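Local coordinates for protein serine--tRNA ligase (Pyrococcus horikoshii, PDB 2DQ0) that catalyses the attachment of serine to tRNA(Ser), and probably also to tRNA(Sec), with ATP as the energy source, at residues L36-L50 with I85-I99. Numbering follows the deposited sequence.
Sequences LDTEWRTKLKEINRL and IGELENEVEELKKKI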
loop_
_atom_site.group_PDB
_atom_site.type_symbol
_atom_site.label_atom_id
_atom_site.label_comp_id
_atom_site.label_asym_id
_atom_site.label_seq_id
_atom_site.Cartn_x
_atom_site.Cartn_y
_atom_site.Cartn_z
ATOM N N LEU A 36 41.287 -11.024 4.457
ATOM C CA LEU A 36 40.525 -11.911 3.595
ATOM C C LEU A 36 40.890 -11.592 2.157
ATOM O O LEU A 36 41.110 -12.491 1.353
ATOM C CB LEU A 36 39.017 -11.718 3.794
ATOM C CG LEU A 36 38.303 -12.338 4.992
ATOM C CD1 LEU A 36 36.805 -12.084 4.830
ATOM C CD2 LEU A 36 38.580 -13.834 5.077
ATOM N N ASP A 37 40.943 -10.302 1.847
ATOM C CA ASP A 37 41.274 -9.845 0.506
ATOM C C ASP A 37 42.656 -10.361 0.158
ATOM O O ASP A 37 42.900 -10.821 -0.952
ATOM C CB ASP A 37 41.263 -8.311 0.452
ATOM C CG ASP A 37 41.362 -7.766 -0.971
ATOM O OD1 ASP A 37 40.492 -8.096 -1.797
ATOM O OD2 ASP A 37 42.300 -6.995 -1.259
ATOM N N THR A 38 43.561 -10.285 1.121
ATOM C CA THR A 38 44.911 -10.749 0.904
ATOM C C THR A 38 44.916 -12.240 0.617
ATOM O O THR A 38 45.543 -12.693 -0.339
ATOM C CB THR A 38 45.793 -10.395 2.111
ATOM O OG1 THR A 38 46.249 -9.048 1.948
ATOM C CG2 THR A 38 47.000 -11.321 2.224
ATOM N N GLU A 39 44.209 -13.007 1.430
ATOM C CA GLU A 39 44.140 -14.439 1.209
ATOM C C GLU A 39 43.556 -14.711 -0.194
ATOM O O GLU A 39 44.036 -15.583 -0.945
ATOM C CB GLU A 39 43.272 -15.062 2.300
ATOM C CG GLU A 39 43.158 -16.569 2.237
ATOM C CD GLU A 39 42.657 -17.153 3.540
ATOM O OE1 GLU A 39 42.419 -18.383 3.580
ATOM O OE2 GLU A 39 42.513 -16.379 4.521
ATOM N N TRP A 40 42.531 -13.930 -0.534
ATOM C CA TRP A 40 41.835 -14.012 -1.816
ATOM C C TRP A 40 42.814 -13.883 -2.980
ATOM O O TRP A 40 42.867 -14.751 -3.851
ATOM C CB TRP A 40 40.768 -12.898 -1.888
ATOM C CG TRP A 40 40.082 -12.720 -3.231
ATOM C CD1 TRP A 40 39.330 -13.637 -3.886
ATOM C CD2 TRP A 40 40.094 -11.545 -4.061
ATOM N NE1 TRP A 40 38.872 -13.117 -5.073
ATOM C CE2 TRP A 40 39.327 -11.834 -5.203
ATOM C CE3 TRP A 40 40.680 -10.279 -3.947
ATOM C CZ2 TRP A 40 39.127 -10.907 -6.230
ATOM C CZ3 TRP A 40 40.484 -9.355 -4.972
ATOM C CH2 TRP A 40 39.712 -9.678 -6.099
ATOM N N ARG A 41 43.598 -12.808 -2.993
ATOM C CA ARG A 41 44.550 -12.601 -4.077
ATOM C C ARG A 41 45.706 -13.601 -4.068
ATOM O O ARG A 41 46.283 -13.906 -5.115
ATOM C CB ARG A 41 45.077 -11.158 -4.063
ATOM C CG ARG A 41 45.271 -10.550 -2.680
ATOM C CD ARG A 41 45.581 -9.045 -2.742
ATOM N NE ARG A 41 44.614 -8.319 -3.565
ATOM C CZ ARG A 41 44.702 -8.187 -4.889
ATOM N NH1 ARG A 41 45.725 -8.727 -5.546
ATOM N NH2 ARG A 41 43.759 -7.526 -5.564
ATOM N N THR A 42 46.041 -14.130 -2.897
ATOM C CA THR A 42 47.127 -15.088 -2.833
ATOM C C THR A 42 46.694 -16.369 -3.524
ATOM O O THR A 42 47.433 -16.917 -4.356
ATOM C CB THR A 42 47.532 -15.396 -1.369
ATOM O OG1 THR A 42 48.188 -14.253 -0.808
ATOM C CG2 THR A 42 48.476 -16.600 -1.304
ATOM N N LYS A 43 45.494 -16.845 -3.196
ATOM C CA LYS A 43 45.029 -18.078 -3.812
ATOM C C LYS A 43 44.896 -17.932 -5.325
ATOM O O LYS A 43 45.186 -18.865 -6.075
ATOM C CB LYS A 43 43.709 -18.529 -3.197
ATOM C CG LYS A 43 43.872 -19.168 -1.848
ATOM C CD LYS A 43 42.529 -19.609 -1.285
ATOM C CE LYS A 43 42.711 -20.075 0.138
ATOM N NZ LYS A 43 43.821 -21.066 0.185
ATOM N N LEU A 44 44.467 -16.758 -5.772
ATOM C CA LEU A 44 44.323 -16.514 -7.193
ATOM C C LEU A 44 45.675 -16.581 -7.902
ATOM O O LEU A 44 45.776 -17.144 -8.996
ATOM C CB LEU A 44 43.662 -15.155 -7.425
ATOM C CG LEU A 44 43.546 -14.686 -8.877
ATOM C CD1 LEU A 44 42.995 -15.803 -9.779
ATOM C CD2 LEU A 44 42.654 -13.454 -8.908
ATOM N N LYS A 45 46.713 -16.023 -7.281
ATOM C CA LYS A 45 48.043 -16.060 -7.876
ATOM C C LYS A 45 48.485 -17.530 -7.927
ATOM O O LYS A 45 49.164 -17.957 -8.863
ATOM C CB LYS A 45 49.024 -15.217 -7.055
ATOM C CG LYS A 45 50.308 -14.869 -7.805
ATOM C CD LYS A 45 50.000 -14.197 -9.160
ATOM C CE LYS A 45 51.266 -13.750 -9.900
ATOM N NZ LYS A 45 52.047 -12.703 -9.151
ATOM N N GLU A 46 48.073 -18.299 -6.919
ATOM C CA GLU A 46 48.375 -19.731 -6.848
ATOM C C GLU A 46 47.745 -20.415 -8.061
ATOM O O GLU A 46 48.380 -21.222 -8.729
ATOM C CB GLU A 46 47.769 -20.341 -5.577
ATOM C CG GLU A 46 48.716 -21.142 -4.696
ATOM C CD GLU A 46 49.227 -22.409 -5.351
ATOM O OE1 GLU A 46 50.099 -22.311 -6.241
ATOM O OE2 GLU A 46 48.755 -23.505 -4.971
ATOM N N ILE A 47 46.482 -20.084 -8.324
ATOM C CA ILE A 47 45.744 -20.657 -9.442
ATOM C C ILE A 47 46.465 -20.415 -10.777
ATOM O O ILE A 47 46.625 -21.337 -11.586
ATOM C CB ILE A 47 44.287 -20.091 -9.485
ATOM C CG1 ILE A 47 43.501 -20.607 -8.265
ATOM C CG2 ILE A 47 43.590 -20.500 -10.784
ATOM C CD1 ILE A 47 42.082 -20.056 -8.114
ATOM N N ASN A 48 46.906 -19.183 -11.013
ATOM C CA ASN A 48 47.618 -18.917 -12.244
ATOM C C ASN A 48 48.905 -19.737 -12.306
ATOM O O ASN A 48 49.262 -20.271 -13.353
ATOM C CB ASN A 48 47.921 -17.432 -12.372
ATOM C CG ASN A 48 46.687 -16.625 -12.706
ATOM O OD1 ASN A 48 45.708 -17.161 -13.239
ATOM N ND2 ASN A 48 46.726 -15.325 -12.413
ATOM N N ARG A 49 49.587 -19.845 -11.172
ATOM C CA ARG A 49 50.830 -20.595 -11.086
ATOM C C ARG A 49 50.495 -21.988 -11.564
ATOM O O ARG A 49 51.228 -22.580 -12.356
ATOM C CB ARG A 49 51.317 -20.641 -9.628
ATOM C CG ARG A 49 52.826 -20.418 -9.380
ATOM C CD ARG A 49 53.706 -21.659 -9.625
ATOM N NE ARG A 49 53.142 -22.902 -9.093
ATOM C CZ ARG A 49 52.676 -23.059 -7.857
ATOM N NH1 ARG A 49 52.707 -22.045 -7.004
ATOM N NH2 ARG A 49 52.164 -24.229 -7.475
ATOM N N LEU A 50 49.367 -22.506 -11.087
ATOM C CA LEU A 50 48.942 -23.843 -11.463
ATOM C C LEU A 50 48.506 -23.930 -12.912
ATOM O O LEU A 50 48.821 -24.911 -13.578
ATOM C CB LEU A 50 47.838 -24.342 -10.540
ATOM C CG LEU A 50 48.312 -24.787 -9.148
ATOM C CD1 LEU A 50 47.091 -25.172 -8.302
ATOM C CD2 LEU A 50 49.298 -25.980 -9.273
ATOM N N ILE A 85 43.266 -26.836 -8.617
ATOM C CA ILE A 85 42.720 -25.632 -9.228
ATOM C C ILE A 85 41.255 -25.444 -8.807
ATOM O O ILE A 85 40.859 -24.352 -8.375
ATOM C CB ILE A 85 42.860 -25.691 -10.788
ATOM C CG1 ILE A 85 44.215 -25.106 -11.208
ATOM C CG2 ILE A 85 41.748 -24.914 -11.461
ATOM C CD1 ILE A 85 44.455 -25.119 -12.692
ATOM N N GLY A 86 40.461 -26.508 -8.910
ATOM C CA GLY A 86 39.067 -26.418 -8.520
ATOM C C GLY A 86 38.906 -25.987 -7.071
ATOM O O GLY A 86 38.114 -25.090 -6.761
ATOM N N GLU A 87 39.663 -26.625 -6.177
ATOM C CA GLU A 87 39.603 -26.316 -4.755
ATOM C C GLU A 87 39.897 -24.853 -4.518
ATOM O O GLU A 87 39.136 -24.159 -3.840
ATOM C CB GLU A 87 40.594 -27.179 -3.973
ATOM C CG GLU A 87 40.168 -28.640 -3.844
ATOM C CD GLU A 87 41.312 -29.576 -3.447
ATOM O OE1 GLU A 87 41.064 -30.805 -3.359
ATOM O OE2 GLU A 87 42.448 -29.086 -3.233
ATOM N N LEU A 88 41.002 -24.378 -5.074
ATOM C CA LEU A 88 41.356 -22.977 -4.911
ATOM C C LEU A 88 40.206 -22.093 -5.406
ATOM O O LEU A 88 39.825 -21.128 -4.748
ATOM C CB LEU A 88 42.650 -22.673 -5.672
ATOM C CG LEU A 88 43.835 -23.399 -5.030
ATOM C CD1 LEU A 88 45.097 -23.269 -5.896
ATOM C CD2 LEU A 88 44.051 -22.830 -3.616
ATOM N N GLU A 89 39.637 -22.446 -6.555
ATOM C CA GLU A 89 38.541 -21.673 -7.117
ATOM C C GLU A 89 37.365 -21.594 -6.156
ATOM O O GLU A 89 36.825 -20.517 -5.895
ATOM C CB GLU A 89 38.108 -22.273 -8.453
ATOM C CG GLU A 89 39.074 -21.973 -9.587
ATOM C CD GLU A 89 38.659 -22.617 -10.896
ATOM O OE1 GLU A 89 39.228 -22.238 -11.945
ATOM O OE2 GLU A 89 37.773 -23.506 -10.878
ATOM N N ASN A 90 36.976 -22.728 -5.607
ATOM C CA ASN A 90 35.867 -22.723 -4.682
ATOM C C ASN A 90 36.265 -22.052 -3.383
ATOM O O ASN A 90 35.421 -21.487 -2.690
ATOM C CB ASN A 90 35.379 -24.152 -4.458
ATOM C CG ASN A 90 34.916 -24.802 -5.753
ATOM O OD1 ASN A 90 34.110 -24.232 -6.496
ATOM N ND2 ASN A 90 35.430 -25.992 -6.034
ATOM N N GLU A 91 37.547 -22.098 -3.040
ATOM C CA GLU A 91 37.987 -21.438 -1.818
ATOM C C GLU A 91 37.948 -19.930 -2.048
ATOM O O GLU A 91 37.678 -19.156 -1.127
ATOM C CB GLU A 91 39.409 -21.871 -1.428
ATOM C CG GLU A 91 39.495 -23.226 -0.705
ATOM C CD GLU A 91 40.937 -23.685 -0.428
ATOM O OE1 GLU A 91 41.122 -24.869 -0.062
ATOM O OE2 GLU A 91 41.881 -22.875 -0.574
ATOM N N VAL A 92 38.208 -19.512 -3.284
ATOM C CA VAL A 92 38.203 -18.094 -3.610
ATOM C C VAL A 92 36.779 -17.564 -3.640
ATOM O O VAL A 92 36.541 -16.392 -3.366
ATOM C CB VAL A 92 38.896 -17.833 -4.954
ATOM C CG1 VAL A 92 38.593 -16.428 -5.448
ATOM C CG2 VAL A 92 40.399 -18.001 -4.784
ATOM N N GLU A 93 35.822 -18.418 -3.968
ATOM C CA GLU A 93 34.441 -17.972 -3.965
ATOM C C GLU A 93 34.032 -17.662 -2.535
ATOM O O GLU A 93 33.609 -16.547 -2.232
ATOM C CB GLU A 93 33.509 -19.048 -4.501
ATOM C CG GLU A 93 33.355 -19.097 -5.990
ATOM C CD GLU A 93 32.289 -20.103 -6.376
ATOM O OE1 GLU A 93 31.142 -19.944 -5.894
ATOM O OE2 GLU A 93 32.595 -21.049 -7.142
ATOM N N GLU A 94 34.164 -18.658 -1.661
ATOM C CA GLU A 94 33.789 -18.505 -0.261
ATOM C C GLU A 94 34.419 -17.245 0.319
ATOM O O GLU A 94 33.783 -16.529 1.092
ATOM C CB GLU A 94 34.198 -19.737 0.561
ATOM C CG GLU A 94 35.700 -20.004 0.589
ATOM C CD GLU A 94 36.149 -20.877 1.766
ATOM O OE1 GLU A 94 36.008 -20.427 2.930
ATOM O OE2 GLU A 94 36.645 -22.008 1.526
ATOM N N LEU A 95 35.657 -16.968 -0.068
ATOM C CA LEU A 95 36.354 -15.784 0.411
ATOM C C LEU A 95 35.655 -14.497 -0.050
ATOM O O LEU A 95 35.458 -13.575 0.751
ATOM C CB LEU A 95 37.800 -15.815 -0.077
ATOM C CG LEU A 95 38.933 -16.057 0.929
ATOM C CD1 LEU A 95 38.508 -16.957 2.081
ATOM C CD2 LEU A 95 40.090 -16.648 0.161
ATOM N N LYS A 96 35.274 -14.430 -1.326
ATOM C CA LYS A 96 34.582 -13.251 -1.846
ATOM C C LYS A 96 33.258 -13.083 -1.099
ATOM O O LYS A 96 32.795 -11.973 -0.843
ATOM C CB LYS A 96 34.291 -13.401 -3.342
ATOM C CG LYS A 96 35.511 -13.319 -4.242
ATOM C CD LYS A 96 35.149 -13.584 -5.708
ATOM C CE LYS A 96 36.373 -13.512 -6.622
ATOM N NZ LYS A 96 36.066 -13.932 -8.020
ATOM N N LYS A 97 32.656 -14.206 -0.749
ATOM C CA LYS A 97 31.393 -14.197 -0.052
ATOM C C LYS A 97 31.535 -13.510 1.314
ATOM O O LYS A 97 30.734 -12.644 1.667
ATOM C CB LYS A 97 30.910 -15.647 0.095
ATOM C CG LYS A 97 29.414 -15.843 0.325
ATOM C CD LYS A 97 28.967 -17.185 -0.249
ATOM C CE LYS A 97 29.215 -17.243 -1.765
ATOM N NZ LYS A 97 28.919 -18.571 -2.399
ATOM N N LYS A 98 32.558 -13.892 2.076
ATOM C CA LYS A 98 32.786 -13.314 3.399
ATOM C C LYS A 98 33.166 -11.843 3.276
ATOM O O LYS A 98 32.781 -11.019 4.109
ATOM C CB LYS A 98 33.895 -14.077 4.137
ATOM C CG LYS A 98 33.617 -15.570 4.334
ATOM C CD LYS A 98 34.818 -16.289 4.959
ATOM C CE LYS A 98 34.770 -17.814 4.757
ATOM N NZ LYS A 98 36.119 -18.464 4.917
ATOM N N ILE A 99 33.914 -11.506 2.233
ATOM C CA ILE A 99 34.313 -10.125 2.051
ATOM C C ILE A 99 33.101 -9.234 1.781
ATOM O O ILE A 99 32.924 -8.196 2.434
ATOM C CB ILE A 99 35.317 -9.984 0.882
ATOM C CG1 ILE A 99 36.642 -10.639 1.256
ATOM C CG2 ILE A 99 35.540 -8.519 0.548
ATOM C CD1 ILE A 99 37.530 -10.892 0.073
#
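Ile-85 meets Leu-50 through its CG1 branch, which lies 3.8 Å from Leu-50 CB; two branched aliphatic chains suit this part of the seam because neither brings a polar group to it. One turn on, Leu-88 is a knob in the hole formed by Lys-43, Glu-46, Ile-47 and Leu-50. Its two methyls divide the work: CD1 packs against Leu-50 CD1, while CD2 faces the aliphatic stem of Lys-43. Ile-47 slides CG1 to within 3.4 Å of Leu-88 CB, and its CD1 continues to the CG methylene of Glu-89.

Glu-91 supplies the acidic half of the salt bridge that joins the helices. Lys-43 NZ donates to Glu-91 OE2 over 2.8 Å, meeting the oxygen nearly end-on to its C-O bond. Lysine fits here because its methylenes fill the hole among Leu-88, Glu-91, Val-92 and Leu-95, and a bend at its last torsion (chi4 -51°) turns the ammonium to the carboxylate. With an alanine in place of Lys-43, Glu-91 is likely to lose its mate across the interface, and a gap would probably open beside Leu-88 and Val-92.

Beta-branched Val-92 carries two methyls on CB and so touches two neighbours at once, CG1 at the edge of the Trp-40 indole and CG2 3.7 Å from Lys-43 CB. Leu-95 is a knob among Leu-36, Glu-39, Trp-40 and Lys-43; its CD2 touches both Glu-39 CG and Trp-40 N. The extended chain of Lys-96 passes the same indole edge at a slant, its methylenes beside NE1. Lys-98 CB then supports Leu-36 CD1, and Ile-99 CG1 packs 3.6 Å from Leu-36 CB, apolar chains suiting these two buried positions.

The axes of segments 36-50 and 85-99 come within 9.5 Å at 159°, and their side chains interlock knobs-into-holes; the segments belong to helices 28-65 and 72-103, the antiparallel coiled coil of the seryl-tRNA synthetase N-terminal domain, the extension involved in tRNA binding.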